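Pyocin S5 (Pseudomonas aeruginosa PAO1, PDB 6THK) probably kills susceptible bacteria as a pore-forming bacteriocin, entering the target cell and depolarising its cytoplasmic membrane. Local coordinates at residues 251-256 and 288-293; 244-249 and 295-300; 203-207 and 280-284. The protein carries 1 engineered substitution. One frame throughout, in Å; residues are numbered along the deposited sequence.

Contact 1 (251-256 and 288-293); sequences AIADKK and EIASLQ. With ZN (zinc ion), chain G.
I252 and I289 stand level with each other, CA to CA 5.8 Å, where helix 237-267 runs back against helix 272-338 with 162° between the directions of the two short segments. The pair forms an antiparallel helical hairpin, within a region predicted to be coiled coil.

Most of the touching is apolar. I252 and L292 lie alongside, pointing opposite ways, bringing CG1 of I252 to 3.6 Å from CB of L292, while CD1 of I252 carries on to the CG of Q293, whose chain runs across it. L292 also reaches A251 and K255: its CD1 meets CB of A251 at 3.6 Å and rests on the methylenes of K255. Nearer the backbone of that lysine, CG1 of I289 packs against CB of K255 at 3.6 Å. Beyond this pair of segments, L292 leans on V218 and L222 of helix 214-227.

The polar part is built on K255. Its chain stays extended until the last torsion, where a bend (chi4 -51°) turns NZ to E288. The resulting salt bridge, NZ of K255 to OE1 of E288 at 2.8 Å, comes from the syn side and 34° out of the carboxylate plane. The other oxygen, OE2 of E288, binds zinc at 2.1 Å, and E221 of helix 214-227 supplies a second ligand through its own OE2. K255 also forms a salt bridge with OE1 of E221.

Two carboxylates thus each give one oxygen to the metal and the other to the same ammonium group. K255, in the second shell, probably helps set how both glutamates are turned, and its charge may offset some of the negative charge gathered at this buried site, which ties a third helix to the hairpin.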
# COMPACT_ATOMS: atom_id res chain seq x y z
N ALA A 251 -5.40 -6.48 -2.33
CA ALA A 251 -4.02 -6.96 -2.43
C ALA A 251 -3.70 -7.93 -1.29
O ALA A 251 -3.00 -8.91 -1.53
CB ALA A 251 -3.05 -5.78 -2.40
N ILE A 252 -4.20 -7.66 -0.06
CA ILE A 252 -4.03 -8.57 1.08
C ILE A 252 -4.77 -9.89 0.78
O ILE A 252 -4.17 -10.95 0.90
CB ILE A 252 -4.43 -7.95 2.46
CG1 ILE A 252 -3.59 -6.68 2.76
CG2 ILE A 252 -4.24 -8.98 3.60
CD1 ILE A 252 -4.08 -5.79 3.89
N ALA A 253 -6.06 -9.81 0.33
CA ALA A 253 -6.94 -10.93 -0.03
C ALA A 253 -6.36 -11.84 -1.12
O ALA A 253 -6.48 -13.07 -1.04
CB ALA A 253 -8.30 -10.40 -0.47
N ASP A 254 -5.74 -11.24 -2.14
CA ASP A 254 -5.11 -11.96 -3.24
C ASP A 254 -3.80 -12.60 -2.79
O ASP A 254 -3.56 -13.76 -3.11
CB ASP A 254 -4.91 -11.03 -4.44
CG ASP A 254 -6.21 -10.56 -5.09
OD1 ASP A 254 -7.28 -10.74 -4.47
OD2 ASP A 254 -6.14 -10.02 -6.22
N LYS A 255 -2.97 -11.89 -2.03
CA LYS A 255 -1.69 -12.41 -1.53
C LYS A 255 -1.84 -13.59 -0.56
O LYS A 255 -0.94 -14.43 -0.50
CB LYS A 255 -0.84 -11.30 -0.93
CG LYS A 255 -0.13 -10.52 -1.99
CD LYS A 255 0.70 -9.39 -1.44
CE LYS A 255 0.94 -8.35 -2.51
NZ LYS A 255 1.47 -8.97 -3.76
N LYS A 256 -2.94 -13.63 0.20
CA LYS A 256 -3.29 -14.71 1.13
C LYS A 256 -3.72 -15.96 0.33
O LYS A 256 -3.45 -17.08 0.76
CB LYS A 256 -4.40 -14.27 2.09
CG LYS A 256 -3.92 -13.37 3.22
CD LYS A 256 -5.03 -13.11 4.23
CE LYS A 256 -4.51 -13.11 5.65
NZ LYS A 256 -4.21 -11.74 6.14
N GLU A 288 5.35 -8.85 2.16
CA GLU A 288 4.44 -7.99 1.42
C GLU A 288 3.14 -7.79 2.14
O GLU A 288 2.68 -6.65 2.23
CB GLU A 288 4.14 -8.58 0.04
CG GLU A 288 5.29 -8.36 -0.93
CD GLU A 288 5.07 -8.80 -2.35
OE1 GLU A 288 3.98 -9.34 -2.64
OE2 GLU A 288 5.98 -8.61 -3.18
N ILE A 289 2.54 -8.88 2.67
CA ILE A 289 1.27 -8.82 3.42
C ILE A 289 1.42 -7.92 4.64
O ILE A 289 0.53 -7.11 4.91
CB ILE A 289 0.73 -10.23 3.77
CG1 ILE A 289 0.20 -10.94 2.51
CG2 ILE A 289 -0.37 -10.16 4.84
CD1 ILE A 289 0.36 -12.44 2.47
N ALA A 290 2.53 -8.06 5.37
CA ALA A 290 2.81 -7.26 6.55
C ALA A 290 2.99 -5.78 6.19
O ALA A 290 2.54 -4.91 6.93
CB ALA A 290 4.04 -7.80 7.27
N SER A 291 3.64 -5.49 5.03
CA SER A 291 3.82 -4.13 4.53
C SER A 291 2.46 -3.53 4.19
O SER A 291 2.21 -2.37 4.51
CB SER A 291 4.71 -4.12 3.30
OG SER A 291 4.61 -2.87 2.64
N LEU A 292 1.59 -4.33 3.54
CA LEU A 292 0.24 -3.93 3.17
C LEU A 292 -0.62 -3.69 4.41
O LEU A 292 -1.40 -2.75 4.43
CB LEU A 292 -0.41 -4.99 2.29
CG LEU A 292 -0.03 -5.00 0.82
CD1 LEU A 292 -0.50 -6.25 0.16
CD2 LEU A 292 -0.63 -3.81 0.08
N GLN A 293 -0.49 -4.55 5.42
CA GLN A 293 -1.26 -4.43 6.66
C GLN A 293 -0.90 -3.17 7.43
O GLN A 293 -1.79 -2.49 7.93
CB GLN A 293 -1.11 -5.69 7.51
CG GLN A 293 -2.15 -6.76 7.16
CD GLN A 293 -1.84 -8.14 7.70
OE1 GLN A 293 -2.71 -9.03 7.71
NE2 GLN A 293 -0.61 -8.38 8.14
ZN ZN G . 5.48 -8.59 -5.27

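Contact 2 (244-249 and 295-300); sequences ATRLVT and RLVKLN
T245 faces L299 and V248 faces L296, each pair with its CA atoms 6.5 Å apart, as the two helical segments pass antiparallel at 156° with their axes 10.0 Å from each other. V248 uses both methyls: CG1, anti to the backbone N (chi1 178°), meets CB of L296 at 3.8 Å, and CG2 touches CD of R295 and CD1 of L299. The same CD1 of L299 lies 3.9 Å from CB of A244 and 3.6 Å from OG1 of T245. This is the part of the antiparallel hairpin of helices 237-267 and 272-338 further from its turn, still within the predicted coiled coil, and R295 extends the packing to V218 and L222 of helix 214-227. CD1 of L296 lies across both threonines, touching CG2 of T245 and OG1 of T249. Both hydroxyls are engaged along their own helix: OG1 of T249 donates to O of T245 at 2.7 Å, reaching that carbonyl from the face opposite to N of T249, and OG1 of T245 bonds to O of L241. A water crosses the outer side of the interface, donating to OG1 of T245 at 2.9 Å and to OD1 of N300 at 3.0 Å.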
# COMPACT_ATOMS: atom_id res chain seq x y z
N ALA A 244 -8.04 3.82 -1.99
CA ALA A 244 -6.74 3.28 -1.56
C ALA A 244 -6.94 2.13 -0.59
O ALA A 244 -6.18 1.16 -0.65
CB ALA A 244 -5.90 4.37 -0.93
N THR A 245 -7.96 2.21 0.28
CA THR A 245 -8.30 1.17 1.24
C THR A 245 -8.76 -0.09 0.49
O THR A 245 -8.41 -1.20 0.89
CB THR A 245 -9.30 1.70 2.27
OG1 THR A 245 -8.69 2.79 2.97
CG2 THR A 245 -9.72 0.65 3.28
N ARG A 246 -9.50 0.09 -0.63
CA ARG A 246 -9.97 -1.01 -1.45
C ARG A 246 -8.84 -1.76 -2.13
O ARG A 246 -8.85 -2.99 -2.15
CB ARG A 246 -11.03 -0.55 -2.45
CG ARG A 246 -12.44 -0.65 -1.89
CD ARG A 246 -13.51 -0.14 -2.83
NE ARG A 246 -14.35 0.88 -2.18
CZ ARG A 246 -15.41 0.62 -1.41
NH1 ARG A 246 -15.77 -0.64 -1.17
NH2 ARG A 246 -16.10 1.61 -0.86
N LEU A 247 -7.83 -1.03 -2.64
CA LEU A 247 -6.67 -1.63 -3.28
C LEU A 247 -5.85 -2.47 -2.31
O LEU A 247 -5.53 -3.61 -2.62
CB LEU A 247 -5.77 -0.55 -3.93
CG LEU A 247 -6.27 0.09 -5.23
CD1 LEU A 247 -5.29 1.12 -5.71
CD2 LEU A 247 -6.47 -0.94 -6.32
N VAL A 248 -5.53 -1.91 -1.14
CA VAL A 248 -4.76 -2.57 -0.09
C VAL A 248 -5.50 -3.82 0.42
O VAL A 248 -4.89 -4.88 0.48
CB VAL A 248 -4.40 -1.56 1.04
CG1 VAL A 248 -3.65 -2.24 2.18
CG2 VAL A 248 -3.59 -0.40 0.49
N THR A 249 -6.81 -3.70 0.72
CA THR A 249 -7.63 -4.83 1.19
C THR A 249 -7.64 -5.98 0.18
O THR A 249 -7.40 -7.13 0.57
CB THR A 249 -9.04 -4.35 1.58
OG1 THR A 249 -8.89 -3.32 2.54
CG2 THR A 249 -9.89 -5.46 2.16
N ARG A 295 0.22 -0.40 6.07
CA ARG A 295 -0.35 0.63 5.20
C ARG A 295 -1.84 0.80 5.51
O ARG A 295 -2.31 1.93 5.66
CB ARG A 295 -0.18 0.21 3.74
CG ARG A 295 -0.50 1.27 2.69
CD ARG A 295 -0.05 0.80 1.32
NE ARG A 295 1.29 0.20 1.36
CZ ARG A 295 2.38 0.75 0.84
NH1 ARG A 295 2.30 1.91 0.19
NH2 ARG A 295 3.55 0.14 0.93
N LEU A 296 -2.57 -0.33 5.64
CA LEU A 296 -4.00 -0.37 5.95
C LEU A 296 -4.32 0.29 7.29
O LEU A 296 -5.29 1.05 7.36
CB LEU A 296 -4.53 -1.82 5.90
CG LEU A 296 -6.04 -2.05 6.01
CD1 LEU A 296 -6.82 -1.21 5.00
CD2 LEU A 296 -6.38 -3.51 5.82
N VAL A 297 -3.48 0.07 8.32
CA VAL A 297 -3.62 0.67 9.66
C VAL A 297 -3.58 2.21 9.54
O VAL A 297 -4.45 2.89 10.11
CB VAL A 297 -2.57 0.11 10.66
CG1 VAL A 297 -2.46 0.99 11.91
CG2 VAL A 297 -2.88 -1.33 11.05
N LYS A 298 -2.57 2.74 8.80
CA LYS A 298 -2.41 4.18 8.57
C LYS A 298 -3.63 4.73 7.83
O LYS A 298 -4.10 5.80 8.17
CB LYS A 298 -1.12 4.50 7.77
CG LYS A 298 0.16 3.78 8.20
CD LYS A 298 0.92 4.43 9.37
CE LYS A 298 1.01 3.51 10.59
NZ LYS A 298 1.66 2.19 10.30
N LEU A 299 -4.15 3.98 6.82
CA LEU A 299 -5.32 4.37 6.03
C LEU A 299 -6.59 4.45 6.89
O LEU A 299 -7.40 5.35 6.68
CB LEU A 299 -5.56 3.42 4.85
CG LEU A 299 -4.62 3.47 3.63
CD1 LEU A 299 -5.16 2.60 2.52
CD2 LEU A 299 -4.42 4.88 3.11
N ASN A 300 -6.77 3.51 7.83
CA ASN A 300 -7.91 3.44 8.74
C ASN A 300 -7.91 4.61 9.70
O ASN A 300 -8.97 5.16 9.99
CB ASN A 300 -7.87 2.14 9.54
CG ASN A 300 -8.18 0.90 8.74
OD1 ASN A 300 -8.72 0.95 7.62
ND2 ASN A 300 -7.85 -0.24 9.32
O HOH W 1 -9.35 3.23 5.79

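Contact 3 (203-207 and 280-284); sequences LERDY and YNGEL
Y207 holds CG anti to its backbone N (chi1 168°) and Y280 holds CG anti to its carbonyl carbon (chi1 -80°), which swings the two rings in from facing helices and lays one over the other. They form an offset stack, centroids 4.1 Å apart and planes only 10° from parallel. CB of Y207 adds a CH-pi contact over the face of the Y280 ring, 3.9 Å from its centroid. CG of L203 meets the edge of that ring in plane, 3.7 Å from CD2 of Y280. At the far end, the OH of Y280 presses against the aliphatic CG of E204 at 3.1 Å, while the carboxylate of E204 pairs with R208. Y207 has neighbours from the other helix too: CD2 of L284 comes to 3.7 Å from CE1 of Y207, and OH of Y207 reaches CB of E283 at 3.4 Å. Helix 157-212 and helix 272-338 run side by side here, nearly parallel, both in regions predicted as coiled coil. With no hydrogen bond or salt bridge between the segments, the join rests on dispersion between flat rings and on their fit against leucine branches and the methylenes of the two glutamates.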
# COMPACT_ATOMS: atom_id res chain seq x y z
N LEU A 203 19.43 -18.17 -7.12
CA LEU A 203 18.09 -18.10 -6.55
C LEU A 203 18.14 -17.31 -5.21
O LEU A 203 17.22 -16.54 -4.93
CB LEU A 203 17.51 -19.51 -6.36
CG LEU A 203 16.04 -19.61 -5.99
CD1 LEU A 203 15.14 -19.28 -7.17
CD2 LEU A 203 15.71 -20.99 -5.48
N GLU A 204 19.20 -17.50 -4.41
CA GLU A 204 19.42 -16.80 -3.15
C GLU A 204 19.69 -15.32 -3.44
O GLU A 204 19.09 -14.45 -2.80
CB GLU A 204 20.58 -17.43 -2.35
CG GLU A 204 20.53 -17.16 -0.85
CD GLU A 204 21.79 -17.52 -0.08
OE1 GLU A 204 21.74 -18.47 0.73
OE2 GLU A 204 22.82 -16.84 -0.28
N ARG A 205 20.54 -15.04 -4.45
CA ARG A 205 20.88 -13.70 -4.95
C ARG A 205 19.65 -12.90 -5.38
O ARG A 205 19.54 -11.73 -5.01
CB ARG A 205 21.87 -13.80 -6.11
CG ARG A 205 23.18 -13.13 -5.81
CD ARG A 205 24.32 -13.79 -6.53
NE ARG A 205 25.25 -14.39 -5.58
CZ ARG A 205 25.69 -15.65 -5.66
NH1 ARG A 205 25.30 -16.43 -6.65
NH2 ARG A 205 26.53 -16.12 -4.75
N ASP A 206 18.73 -13.53 -6.16
CA ASP A 206 17.47 -12.93 -6.65
C ASP A 206 16.53 -12.61 -5.49
O ASP A 206 15.89 -11.56 -5.48
CB ASP A 206 16.77 -13.82 -7.70
CG ASP A 206 17.49 -13.93 -9.05
OD1 ASP A 206 18.29 -13.03 -9.38
OD2 ASP A 206 17.20 -14.90 -9.79
N TYR A 207 16.49 -13.50 -4.49
CA TYR A 207 15.66 -13.36 -3.30
C TYR A 207 16.11 -12.20 -2.41
O TYR A 207 15.27 -11.41 -2.00
CB TYR A 207 15.64 -14.68 -2.54
CG TYR A 207 15.07 -14.61 -1.15
CD1 TYR A 207 13.71 -14.43 -0.94
CD2 TYR A 207 15.88 -14.81 -0.03
CE1 TYR A 207 13.16 -14.43 0.34
CE2 TYR A 207 15.34 -14.84 1.25
CZ TYR A 207 13.98 -14.65 1.43
OH TYR A 207 13.46 -14.62 2.70
N TYR A 280 11.20 -19.31 -0.73
CA TYR A 280 11.58 -17.91 -0.92
C TYR A 280 10.38 -17.04 -1.23
O TYR A 280 10.19 -16.03 -0.56
CB TYR A 280 12.61 -17.76 -2.05
CG TYR A 280 14.04 -18.09 -1.67
CD1 TYR A 280 14.45 -18.08 -0.34
CD2 TYR A 280 14.99 -18.40 -2.64
CE1 TYR A 280 15.76 -18.38 0.01
CE2 TYR A 280 16.31 -18.68 -2.30
CZ TYR A 280 16.69 -18.67 -0.97
OH TYR A 280 17.99 -18.95 -0.63
N ASN A 281 9.56 -17.42 -2.25
CA ASN A 281 8.36 -16.67 -2.63
C ASN A 281 7.39 -16.58 -1.45
O ASN A 281 6.83 -15.51 -1.21
CB ASN A 281 7.66 -17.27 -3.85
CG ASN A 281 8.34 -17.05 -5.18
OD1 ASN A 281 9.14 -16.11 -5.37
ND2 ASN A 281 8.03 -17.92 -6.13
N GLY A 282 7.28 -17.66 -0.68
CA GLY A 282 6.43 -17.68 0.49
C GLY A 282 6.92 -16.69 1.52
O GLY A 282 6.13 -16.02 2.17
N GLU A 283 8.24 -16.60 1.69
CA GLU A 283 8.80 -15.64 2.63
C GLU A 283 8.50 -14.23 2.17
O GLU A 283 8.14 -13.38 2.96
CB GLU A 283 10.32 -15.82 2.75
CG GLU A 283 10.75 -17.08 3.48
CD GLU A 283 10.79 -16.90 4.98
OE1 GLU A 283 11.42 -15.92 5.44
OE2 GLU A 283 10.21 -17.73 5.69
N LEU A 284 8.65 -14.01 0.86
CA LEU A 284 8.42 -12.72 0.24
C LEU A 284 6.99 -12.26 0.37
O LEU A 284 6.72 -11.08 0.55
CB LEU A 284 8.82 -12.76 -1.24
CG LEU A 284 10.31 -12.66 -1.56
CD1 LEU A 284 10.52 -12.30 -3.01
CD2 LEU A 284 10.98 -11.64 -0.65

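All three contacts draw on the long helix 272-338, but with different partners. Contacts 1 and 2 are neighbouring levels of one antiparallel pairing with helix 237-267; they touch directly, CG1 of V248 resting on O of L292. Contact 3 sets 280-284 beside helix 157-212, nearly parallel, its centre about 17 Å from that of contact 1 and about 26 Å from that of contact 2. Contact 1 is the buried one and joins charge and metal to aliphatic packing; helix 214-227 borders contacts 1 and 2, supplying the second zinc ligand at the first. Contacts 2 and 3 lie at the surface: the former mixes aliphatic side chains with hydroxyls and a bridging water, the latter relies on aromatic stacking.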